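Long-range contacts in listeriolysin O (Listeria monocytogenes, PDB 4CDB), which perforates cholesterol-containing host membranes by binding to them, changing conformation and inserting as an oligomeric pore complex: residues V63-K68 against E367-T372; I211-I216 against R262-K267; W397-Y402 against G434-I439. One frame throughout, in Å; residues are numbered along the deposited sequence.

Interaction 1: residues V63-K68 against E367-T372; sequences VEKKKK and EYIETT. With NA (sodium ion), chain K; NA (sodium ion), chain G.
Lys68 lays its CB over one face of the Tyr368 ring, a CH-pi contact 3.7 Å from CB to the ring centroid and offset toward the rim. The pair is a hydrogen-bonded one, its backbones joined by Lys68 N to Tyr368 O at 2.8 Å and by the return bond from Tyr368 N. On the same face of the sheet, CG of Lys68 rests against CB of Glu370. On the face of Lys65 and Thr371, the Lys65 chain runs extended to CE and turns at its end (chi4 -60°), which brings NZ to 2.9 Å from OG1 of Thr371, and CB of Lys65 meets CG2 of Ile369 at 3.7 Å. Lys67 reaches Glu367 through a long salt bridge, NZ to OE1 3.6 Å. Six backbone bonds, from Glu64–Thr372 to Lys68–Tyr368, make this an antiparallel ladder within strands 59-74 and 362-385, neighbours in a mixed sheet. Farther out, Lys65 NZ also donates to Ser202 O and Glu367 OE1 accepts from Val45 N, so each polar end has a second partner in the same chain. Tyr368 OH binds a sodium ion with Glu171 and Gln178; a second sodium ion takes Thr371 O, at 2.5 Å, and two waters.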
loop_
_atom_site.group_PDB
_atom_site.type_symbol
_atom_site.label_atom_id
_atom_site.label_comp_id
_atom_site.label_asym_id
_atom_site.label_seq_id
_atom_site.Cartn_x
_atom_site.Cartn_y
_atom_site.Cartn_z
ATOM N N VAL A 63 -17.001 -14.085 -4.517
ATOM C CA VAL A 63 -15.562 -13.846 -4.451
ATOM C C VAL A 63 -14.902 -14.011 -5.817
ATOM O O VAL A 63 -14.960 -15.087 -6.416
ATOM C CB VAL A 63 -14.874 -14.794 -3.441
ATOM C CG1 VAL A 63 -13.369 -14.554 -3.425
ATOM C CG2 VAL A 63 -15.466 -14.612 -2.049
ATOM N N GLU A 64 -14.282 -12.938 -6.301
ATOM C CA GLU A 64 -13.572 -12.958 -7.577
ATOM C C GLU A 64 -12.061 -12.809 -7.393
ATOM O O GLU A 64 -11.601 -12.141 -6.466
ATOM C CB GLU A 64 -14.098 -11.862 -8.508
ATOM C CG GLU A 64 -15.407 -12.200 -9.205
ATOM C CD GLU A 64 -15.845 -11.121 -10.177
ATOM O OE1 GLU A 64 -15.483 -9.946 -9.963
ATOM O OE2 GLU A 64 -16.554 -11.448 -11.154
ATOM N N LYS A 65 -11.300 -13.439 -8.283
ATOM C CA LYS A 65 -9.844 -13.358 -8.247
ATOM C C LYS A 65 -9.288 -13.022 -9.629
ATOM O O LYS A 65 -9.771 -13.534 -10.641
ATOM C CB LYS A 65 -9.244 -14.673 -7.738
ATOM C CG LYS A 65 -9.621 -15.020 -6.308
ATOM C CD LYS A 65 -8.971 -16.320 -5.864
ATOM C CE LYS A 65 -9.361 -16.680 -4.440
ATOM N NZ LYS A 65 -8.960 -15.626 -3.467
ATOM N N LYS A 66 -8.279 -12.157 -9.661
ATOM C CA LYS A 66 -7.627 -11.779 -10.909
ATOM C C LYS A 66 -6.108 -11.770 -10.751
ATOM O O LYS A 66 -5.583 -11.378 -9.708
ATOM C CB LYS A 66 -8.117 -10.407 -11.385
ATOM C CG LYS A 66 -7.552 -9.984 -12.740
ATOM C CD LYS A 66 -7.728 -8.492 -13.010
ATOM C CE LYS A 66 -9.082 -8.166 -13.624
ATOM N NZ LYS A 66 -10.202 -8.270 -12.649
ATOM N N LYS A 67 -5.410 -12.212 -11.791
ATOM C CA LYS A 67 -3.954 -12.190 -11.795
ATOM C C LYS A 67 -3.455 -10.787 -12.127
ATOM O O LYS A 67 -3.837 -10.210 -13.147
ATOM C CB LYS A 67 -3.413 -13.189 -12.815
ATOM C CG LYS A 67 -1.901 -13.201 -12.932
ATOM C CD LYS A 67 -1.448 -14.102 -14.066
ATOM C CE LYS A 67 0.062 -14.070 -14.224
ATOM N NZ LYS A 67 0.515 -14.858 -15.403
ATOM N N LYS A 68 -2.610 -10.237 -11.260
ATOM C CA LYS A 68 -2.050 -8.906 -11.475
ATOM C C LYS A 68 -0.523 -8.928 -11.455
ATOM O O LYS A 68 0.089 -9.861 -10.937
ATOM C CB LYS A 68 -2.566 -7.927 -10.418
ATOM C CG LYS A 68 -4.081 -7.827 -10.340
ATOM C CD LYS A 68 -4.674 -7.298 -11.636
ATOM C CE LYS A 68 -5.015 -5.818 -11.538
ATOM N NZ LYS A 68 -3.820 -4.971 -11.266
ATOM N N GLU A 367 4.150 -11.135 -9.566
ATOM C CA GLU A 367 2.771 -11.440 -9.908
ATOM C C GLU A 367 2.015 -11.797 -8.638
ATOM O O GLU A 367 2.578 -12.399 -7.723
ATOM C CB GLU A 367 2.702 -12.600 -10.901
ATOM C CG GLU A 367 3.369 -12.322 -12.235
ATOM C CD GLU A 367 3.333 -13.521 -13.162
ATOM O OE1 GLU A 367 2.923 -14.612 -12.710
ATOM O OE2 GLU A 367 3.711 -13.373 -14.342
ATOM N N TYR A 368 0.743 -11.418 -8.583
ATOM C CA TYR A 368 -0.081 -11.703 -7.415
ATOM C C TYR A 368 -1.555 -11.863 -7.778
ATOM O O TYR A 368 -2.001 -11.418 -8.836
ATOM C CB TYR A 368 0.096 -10.616 -6.350
ATOM C CG TYR A 368 -0.391 -9.243 -6.757
ATOM C CD1 TYR A 368 0.431 -8.371 -7.461
ATOM C CD2 TYR A 368 -1.670 -8.813 -6.425
ATOM C CE1 TYR A 368 -0.012 -7.111 -7.830
ATOM C CE2 TYR A 368 -2.120 -7.560 -6.789
ATOM C CZ TYR A 368 -1.289 -6.712 -7.489
ATOM O OH TYR A 368 -1.741 -5.465 -7.851
ATOM N N ILE A 369 -2.303 -12.510 -6.891
ATOM C CA ILE A 369 -3.733 -12.684 -7.088
ATOM C C ILE A 369 -4.503 -11.614 -6.328
ATOM O O ILE A 369 -4.446 -11.547 -5.100
ATOM C CB ILE A 369 -4.201 -14.074 -6.625
ATOM C CG1 ILE A 369 -3.529 -15.168 -7.457
ATOM C CG2 ILE A 369 -5.713 -14.184 -6.716
ATOM C CD1 ILE A 369 -3.875 -16.577 -7.019
ATOM N N GLU A 370 -5.215 -10.768 -7.065
ATOM C CA GLU A 370 -6.054 -9.752 -6.445
ATOM C C GLU A 370 -7.434 -10.335 -6.158
ATOM O O GLU A 370 -8.138 -10.765 -7.074
ATOM C CB GLU A 370 -6.185 -8.534 -7.357
ATOM C CG GLU A 370 -7.038 -7.418 -6.776
ATOM C CD GLU A 370 -7.340 -6.325 -7.783
ATOM O OE1 GLU A 370 -7.953 -6.630 -8.828
ATOM O OE2 GLU A 370 -6.970 -5.161 -7.524
ATOM N N THR A 371 -7.814 -10.355 -4.885
ATOM C CA THR A 371 -9.112 -10.883 -4.484
ATOM C C THR A 371 -10.087 -9.758 -4.170
ATOM O O THR A 371 -9.834 -8.929 -3.296
ATOM C CB THR A 371 -8.985 -11.796 -3.256
ATOM O OG1 THR A 371 -8.081 -12.866 -3.555
ATOM C CG2 THR A 371 -10.343 -12.368 -2.868
ATOM N N THR A 372 -11.200 -9.730 -4.895
ATOM C CA THR A 372 -12.257 -8.761 -4.637
ATOM C C THR A 372 -13.554 -9.494 -4.320
ATOM O O THR A 372 -13.841 -10.541 -4.900
ATOM C CB THR A 372 -12.478 -7.822 -5.838
ATOM O OG1 THR A 372 -12.800 -8.595 -7.001
ATOM C CG2 THR A 372 -11.226 -7.002 -6.109
HETATM NA NA NA K . -0.259 -3.515 -6.511
HETATM NA NA NA G . -9.786 -7.620 -1.198
HETATM O O HOH W 1 -9.205 -5.215 -1.270
HETATM O O HOH W 2 -10.614 -9.394 0.393
#

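Interaction 2: residues I211-I216 against R262-K267; sequences ISFKQI and RQVYLK. With NA (sodium ion), chain N.
Arg262 and Gln215 form a side-chain pair at the start of a ladder in the large antiparallel core sheet of the cytolysin, where strands 207-222 and 262-270 are neighbours. The two side chains run alongside each other, and NH1 of Arg262 donates to OE1 of Gln215 at 2.8 Å. The acceptor lies in the guanidinium plane, although the amide itself is turned 44° from it. Arg262 gets there by a chain extended from CG to NE, with CG anti to the backbone N (chi1 176°); on the backbone, Arg262 O accepts from Gln215 N. Gln263, on the other face of the sheet, lies beside Lys214. Its OE1 receives NZ of Lys214 at 3.1 Å, the ammonium standing above the amide plane and not on a lone pair; Gln78 OE1 is a further and stronger acceptor for that NZ. Val264 returns to the face of Arg262 and exchanges two backbone bonds with Phe213; CB of Phe213 faces CB of Val264 at 4.1 Å, with Val264 near the ring edge. Tyr265 passes its CE1 within 3.5 Å of Ser212 OG. Its phenol ends at a sodium ion lying in the plane of the ring, which Gln78 and Phe183 also bind: Tyr265 OH is 2.5 Å from the metal, and water 3, another ligand, is 3.0 Å from Ser212 OG. Leu266 touches Ala307 of strand 303-310 and Ile211 touches Tyr168 of strand 165-172, and the two close the ladder as an apolar pair, CB of Ile211 to CB of Leu266 at 3.7 Å.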
loop_
_atom_site.group_PDB
_atom_site.type_symbol
_atom_site.label_atom_id
_atom_site.label_comp_id
_atom_site.label_asym_id
_atom_site.label_seq_id
_atom_site.Cartn_x
_atom_site.Cartn_y
_atom_site.Cartn_z
ATOM N N ILE A 211 0.488 1.490 4.104
ATOM C CA ILE A 211 0.944 2.837 3.792
ATOM C C ILE A 211 2.347 3.096 4.341
ATOM O O ILE A 211 2.647 2.754 5.487
ATOM C CB ILE A 211 -0.024 3.895 4.366
ATOM C CG1 ILE A 211 -1.428 3.707 3.791
ATOM C CG2 ILE A 211 0.481 5.301 4.091
ATOM C CD1 ILE A 211 -2.441 4.680 4.343
ATOM N N SER A 212 3.203 3.690 3.514
ATOM C CA SER A 212 4.522 4.132 3.951
ATOM C C SER A 212 4.575 5.659 3.915
ATOM O O SER A 212 4.456 6.265 2.849
ATOM C CB SER A 212 5.610 3.540 3.054
ATOM O OG SER A 212 6.903 3.860 3.534
ATOM N N PHE A 213 4.743 6.279 5.078
ATOM C CA PHE A 213 4.734 7.737 5.179
ATOM C C PHE A 213 6.084 8.261 5.677
ATOM O O PHE A 213 6.410 8.147 6.860
ATOM C CB PHE A 213 3.597 8.192 6.101
ATOM C CG PHE A 213 3.422 9.686 6.168
ATOM C CD1 PHE A 213 2.931 10.391 5.079
ATOM C CD2 PHE A 213 3.728 10.381 7.328
ATOM C CE1 PHE A 213 2.762 11.767 5.141
ATOM C CE2 PHE A 213 3.560 11.756 7.397
ATOM C CZ PHE A 213 3.077 12.449 6.303
ATOM N N LYS A 214 6.870 8.829 4.767
ATOM C CA LYS A 214 8.184 9.354 5.122
ATOM C C LYS A 214 8.178 10.870 5.263
ATOM O O LYS A 214 7.701 11.587 4.382
ATOM C CB LYS A 214 9.240 8.943 4.089
ATOM C CG LYS A 214 9.581 7.460 4.059
ATOM C CD LYS A 214 10.807 7.203 3.185
ATOM C CE LYS A 214 11.165 5.725 3.129
ATOM N NZ LYS A 214 10.120 4.924 2.433
ATOM N N GLN A 215 8.715 11.346 6.382
ATOM C CA GLN A 215 8.965 12.767 6.577
ATOM C C GLN A 215 10.473 13.009 6.630
ATOM O O GLN A 215 11.122 12.756 7.646
ATOM C CB GLN A 215 8.278 13.266 7.851
ATOM C CG GLN A 215 6.757 13.287 7.754
ATOM C CD GLN A 215 6.080 13.394 9.106
ATOM O OE1 GLN A 215 6.553 12.835 10.094
ATOM N NE2 GLN A 215 4.967 14.118 9.155
ATOM N N ILE A 216 11.026 13.480 5.517
ATOM C CA ILE A 216 12.466 13.668 5.398
ATOM C C ILE A 216 12.870 15.086 5.794
ATOM O O ILE A 216 12.443 16.059 5.173
ATOM C CB ILE A 216 12.948 13.380 3.963
ATOM C CG1 ILE A 216 12.471 11.998 3.513
ATOM C CG2 ILE A 216 14.465 13.501 3.869
ATOM C CD1 ILE A 216 12.670 11.727 2.035
ATOM N N ARG A 262 11.711 10.899 9.787
ATOM C CA ARG A 262 10.730 10.126 10.533
ATOM C C ARG A 262 9.874 9.328 9.559
ATOM O O ARG A 262 9.456 9.853 8.525
ATOM C CB ARG A 262 9.858 11.082 11.352
ATOM C CG ARG A 262 8.719 10.443 12.125
ATOM C CD ARG A 262 7.958 11.507 12.906
ATOM N NE ARG A 262 6.862 10.952 13.693
ATOM C CZ ARG A 262 5.601 10.894 13.279
ATOM N NH1 ARG A 262 5.273 11.362 12.082
ATOM N NH2 ARG A 262 4.667 10.372 14.062
ATOM N N GLN A 263 9.624 8.061 9.871
ATOM C CA GLN A 263 8.819 7.224 8.988
ATOM C C GLN A 263 7.681 6.534 9.728
ATOM O O GLN A 263 7.877 5.967 10.804
ATOM C CB GLN A 263 9.686 6.182 8.277
ATOM C CG GLN A 263 8.923 5.354 7.244
ATOM C CD GLN A 263 9.823 4.445 6.430
ATOM O OE1 GLN A 263 9.472 4.036 5.323
ATOM N NE2 GLN A 263 10.988 4.117 6.978
ATOM N N VAL A 264 6.490 6.589 9.139
ATOM C CA VAL A 264 5.317 5.940 9.706
ATOM C C VAL A 264 4.788 4.889 8.739
ATOM O O VAL A 264 4.445 5.205 7.600
ATOM C CB VAL A 264 4.197 6.960 9.988
ATOM C CG1 VAL A 264 2.993 6.266 10.598
ATOM C CG2 VAL A 264 4.702 8.058 10.907
ATOM N N TYR A 265 4.742 3.638 9.187
ATOM C CA TYR A 265 4.116 2.575 8.411
ATOM C C TYR A 265 2.703 2.341 8.933
ATOM O O TYR A 265 2.487 2.289 10.145
ATOM C CB TYR A 265 4.927 1.281 8.489
ATOM C CG TYR A 265 6.183 1.279 7.647
ATOM C CD1 TYR A 265 6.135 0.974 6.293
ATOM C CD2 TYR A 265 7.419 1.566 8.210
ATOM C CE1 TYR A 265 7.283 0.965 5.519
ATOM C CE2 TYR A 265 8.573 1.560 7.446
ATOM C CZ TYR A 265 8.499 1.259 6.103
ATOM O OH TYR A 265 9.649 1.255 5.346
ATOM N N LEU A 266 1.747 2.202 8.021
ATOM C CA LEU A 266 0.346 2.051 8.403
ATOM C C LEU A 266 -0.276 0.777 7.851
ATOM O O LEU A 266 0.010 0.370 6.724
ATOM C CB LEU A 266 -0.471 3.256 7.935
ATOM C CG LEU A 266 -0.170 4.594 8.606
ATOM C CD1 LEU A 266 -1.016 5.694 7.994
ATOM C CD2 LEU A 266 -0.410 4.498 10.101
ATOM N N LYS A 267 -1.131 0.156 8.657
ATOM C CA LYS A 267 -1.917 -0.990 8.226
ATOM C C LYS A 267 -3.396 -0.694 8.451
ATOM O O LYS A 267 -3.909 -0.857 9.559
ATOM C CB LYS A 267 -1.504 -2.245 8.996
ATOM C CG LYS A 267 -2.306 -3.497 8.667
ATOM C CD LYS A 267 -2.804 -4.148 9.946
ATOM C CE LYS A 267 -2.970 -5.647 9.789
ATOM N NZ LYS A 267 -3.320 -6.287 11.087
HETATM NA NA NA N . 9.439 0.627 2.929
HETATM O O HOH W 3 8.766 2.648 1.484
#

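Interaction 3: residues W397-Y402 against G434-I439; sequences WDEVNY and GNARNI. With NA (sodium ion), chain I.
Asp398 and Arg437 exchange two backbone hydrogen bonds, Asp398 N to Arg437 O at 3.0 Å and Arg437 N to Asp398 O at 2.9 Å. A third backbone bond, Val400 N to Asn435 O, carries the pairing back beyond the start of strand 436-449 into the preceding loop. Asn435 adds a side-chain bond there: its CG sits between the backbone N and the carbonyl carbon (chi1 55°), a turn that brings ND2 to 3.2 Å from Val400 O. The oxygen lies in the amide plane of Asn435, yet the donor stands well above the carbonyl plane of Val400. Within its own strand, Trp397 NE1 donates almost straight to OE2 of Glu399, 3.1 Å away, which accepts on its anti lone pair.

Among apolar contacts, CB of Ala436 nears CD1 of the Trp397 indole at 3.9 Å, and CB of Trp397 meets CG1 of Ile439. A methyl-guanidinium contact stands apart from these: CG2 of Val400 abuts the edge of the Arg437 guanidinium, 3.3 Å from NE.

Among the charged and metal-binding groups, Asp398 OD1 bonds to His412 ND1, and Tyr402 OH joins Glu408 at a sodium ion. Water 4 donates to Asn438 O and weakly to Asp398 OD2. Strands 391-402 and 436-449 are the two central strands of a four-stranded antiparallel sheet, part of the beta sandwich of the cytolysin's membrane-binding domain.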
loop_
_atom_site.group_PDB
_atom_site.type_symbol
_atom_site.label_atom_id
_atom_site.label_comp_id
_atom_site.label_asym_id
_atom_site.label_seq_id
_atom_site.Cartn_x
_atom_site.Cartn_y
_atom_site.Cartn_z
ATOM N N TRP A 397 -38.821 -14.762 -9.468
ATOM C CA TRP A 397 -37.497 -14.147 -9.435
ATOM C C TRP A 397 -36.422 -15.130 -9.895
ATOM O O TRP A 397 -36.682 -16.326 -10.037
ATOM C CB TRP A 397 -37.172 -13.635 -8.028
ATOM C CG TRP A 397 -37.086 -14.722 -7.001
ATOM C CD1 TRP A 397 -35.966 -15.402 -6.618
ATOM C CD2 TRP A 397 -38.165 -15.258 -6.226
ATOM N NE1 TRP A 397 -36.281 -16.327 -5.652
ATOM C CE2 TRP A 397 -37.624 -16.259 -5.395
ATOM C CE3 TRP A 397 -39.535 -14.988 -6.156
ATOM C CZ2 TRP A 397 -38.409 -16.990 -4.502
ATOM C CZ3 TRP A 397 -40.310 -15.716 -5.269
ATOM C CH2 TRP A 397 -39.745 -16.705 -4.455
ATOM N N ASP A 398 -35.219 -14.615 -10.130
ATOM C CA ASP A 398 -34.085 -15.448 -10.516
ATOM C C ASP A 398 -33.056 -15.506 -9.395
ATOM O O ASP A 398 -32.823 -14.511 -8.709
ATOM C CB ASP A 398 -33.423 -14.907 -11.785
ATOM C CG ASP A 398 -34.267 -15.123 -13.025
ATOM O OD1 ASP A 398 -34.884 -16.202 -13.144
ATOM O OD2 ASP A 398 -34.315 -14.213 -13.880
ATOM N N GLU A 399 -32.450 -16.674 -9.208
ATOM C CA GLU A 399 -31.351 -16.829 -8.260
ATOM C C GLU A 399 -30.078 -17.231 -9.001
ATOM O O GLU A 399 -30.046 -18.248 -9.693
ATOM C CB GLU A 399 -31.702 -17.855 -7.181
ATOM C CG GLU A 399 -32.851 -17.431 -6.279
ATOM C CD GLU A 399 -33.133 -18.432 -5.177
ATOM O OE1 GLU A 399 -32.321 -19.362 -4.997
ATOM O OE2 GLU A 399 -34.168 -18.288 -4.493
ATOM N N VAL A 400 -29.033 -16.422 -8.856
ATOM C CA VAL A 400 -27.803 -16.634 -9.608
ATOM C C VAL A 400 -26.716 -17.308 -8.775
ATOM O O VAL A 400 -26.293 -16.781 -7.746
ATOM C CB VAL A 400 -27.264 -15.308 -10.176
ATOM C CG1 VAL A 400 -25.889 -15.511 -10.793
ATOM C CG2 VAL A 400 -28.235 -14.743 -11.199
ATOM N N ASN A 401 -26.276 -18.478 -9.229
ATOM C CA ASN A 401 -25.173 -19.191 -8.595
ATOM C C ASN A 401 -24.029 -19.440 -9.574
ATOM O O ASN A 401 -24.067 -18.970 -10.711
ATOM C CB ASN A 401 -25.655 -20.508 -7.986
ATOM C CG ASN A 401 -26.619 -20.298 -6.836
ATOM O OD1 ASN A 401 -26.209 -20.177 -5.682
ATOM N ND2 ASN A 401 -27.908 -20.246 -7.148
ATOM N N TYR A 402 -23.017 -20.180 -9.132
ATOM C CA TYR A 402 -21.828 -20.393 -9.951
ATOM C C TYR A 402 -21.389 -21.854 -9.962
ATOM O O TYR A 402 -21.286 -22.487 -8.912
ATOM C CB TYR A 402 -20.682 -19.498 -9.468
ATOM C CG TYR A 402 -21.055 -18.035 -9.388
ATOM C CD1 TYR A 402 -20.937 -17.204 -10.496
ATOM C CD2 TYR A 402 -21.536 -17.484 -8.207
ATOM C CE1 TYR A 402 -21.285 -15.865 -10.427
ATOM C CE2 TYR A 402 -21.885 -16.148 -8.129
ATOM C CZ TYR A 402 -21.758 -15.343 -9.242
ATOM O OH TYR A 402 -22.106 -14.012 -9.166
ATOM N N GLY A 434 -29.722 -13.512 -0.951
ATOM C CA GLY A 434 -28.960 -12.391 -1.472
ATOM C C GLY A 434 -28.728 -12.438 -2.970
ATOM O O GLY A 434 -28.660 -11.399 -3.629
ATOM N N ASN A 435 -28.615 -13.647 -3.513
ATOM C CA ASN A 435 -28.334 -13.819 -4.934
ATOM C C ASN A 435 -29.584 -13.757 -5.811
ATOM O O ASN A 435 -29.581 -14.244 -6.943
ATOM C CB ASN A 435 -27.581 -15.131 -5.178
ATOM C CG ASN A 435 -28.311 -16.339 -4.615
ATOM O OD1 ASN A 435 -28.941 -16.263 -3.560
ATOM N ND2 ASN A 435 -28.229 -17.462 -5.320
ATOM N N ALA A 436 -30.649 -13.157 -5.289
ATOM C CA ALA A 436 -31.893 -13.035 -6.040
ATOM C C ALA A 436 -31.991 -11.692 -6.755
ATOM O O ALA A 436 -31.725 -10.643 -6.167
ATOM C CB ALA A 436 -33.091 -13.233 -5.124
ATOM N N ARG A 437 -32.373 -11.729 -8.029
ATOM C CA ARG A 437 -32.589 -10.505 -8.792
ATOM C C ARG A 437 -33.761 -10.636 -9.761
ATOM O O ARG A 437 -34.319 -11.721 -9.929
ATOM C CB ARG A 437 -31.315 -10.092 -9.535
ATOM C CG ARG A 437 -30.779 -11.128 -10.513
ATOM C CD ARG A 437 -29.494 -10.635 -11.167
ATOM N NE ARG A 437 -28.863 -11.651 -12.006
ATOM C CZ ARG A 437 -28.980 -11.718 -13.328
ATOM N NH1 ARG A 437 -29.706 -10.823 -13.981
ATOM N NH2 ARG A 437 -28.366 -12.683 -13.999
ATOM N N ASN A 438 -34.126 -9.521 -10.388
ATOM C CA ASN A 438 -35.246 -9.476 -11.324
ATOM C C ASN A 438 -36.547 -9.974 -10.705
ATOM O O ASN A 438 -37.140 -10.948 -11.170
ATOM C CB ASN A 438 -34.918 -10.253 -12.601
ATOM C CG ASN A 438 -33.850 -9.575 -13.433
ATOM O OD1 ASN A 438 -33.815 -8.349 -13.534
ATOM N ND2 ASN A 438 -32.969 -10.369 -14.029
ATOM N N ILE A 439 -36.977 -9.296 -9.647
ATOM C CA ILE A 439 -38.200 -9.660 -8.949
ATOM C C ILE A 439 -39.427 -9.189 -9.725
ATOM O O ILE A 439 -39.528 -8.019 -10.097
ATOM C CB ILE A 439 -38.229 -9.088 -7.513
ATOM C CG1 ILE A 439 -37.363 -9.936 -6.580
ATOM C CG2 ILE A 439 -39.647 -9.038 -6.980
ATOM C CD1 ILE A 439 -35.885 -9.631 -6.651
HETATM NA NA NA I . -22.876 -12.211 -10.828
HETATM O O HOH W 4 -37.297 -12.952 -12.884
#

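Overall arrangement
All three contacts are antiparallel strand pairings, set along an elongated molecule. Interaction 2 is nested, in sequence, inside the loop closed by interaction 1, and the two centres lie 26 Å apart, with nearest atoms about 14 Å from each other. Interaction 3 follows in series, strand 362-385 of interaction 1 leading on to strand 391-402. The centres of interactions 1 and 3 are 24 Å apart and their nearest atoms about 6 Å; the sodium ion on Tyr402 lies about 6 Å from the Glu64 side chain. Interactions 2 and 3 are the most distant pair, 45 Å between centres. Each holds a tyrosine whose hydroxyl binds its own sodium ion. In interaction 3 the Ile439 side chain is about 11 Å from the bound tris(hydroxyethyl)aminomethane.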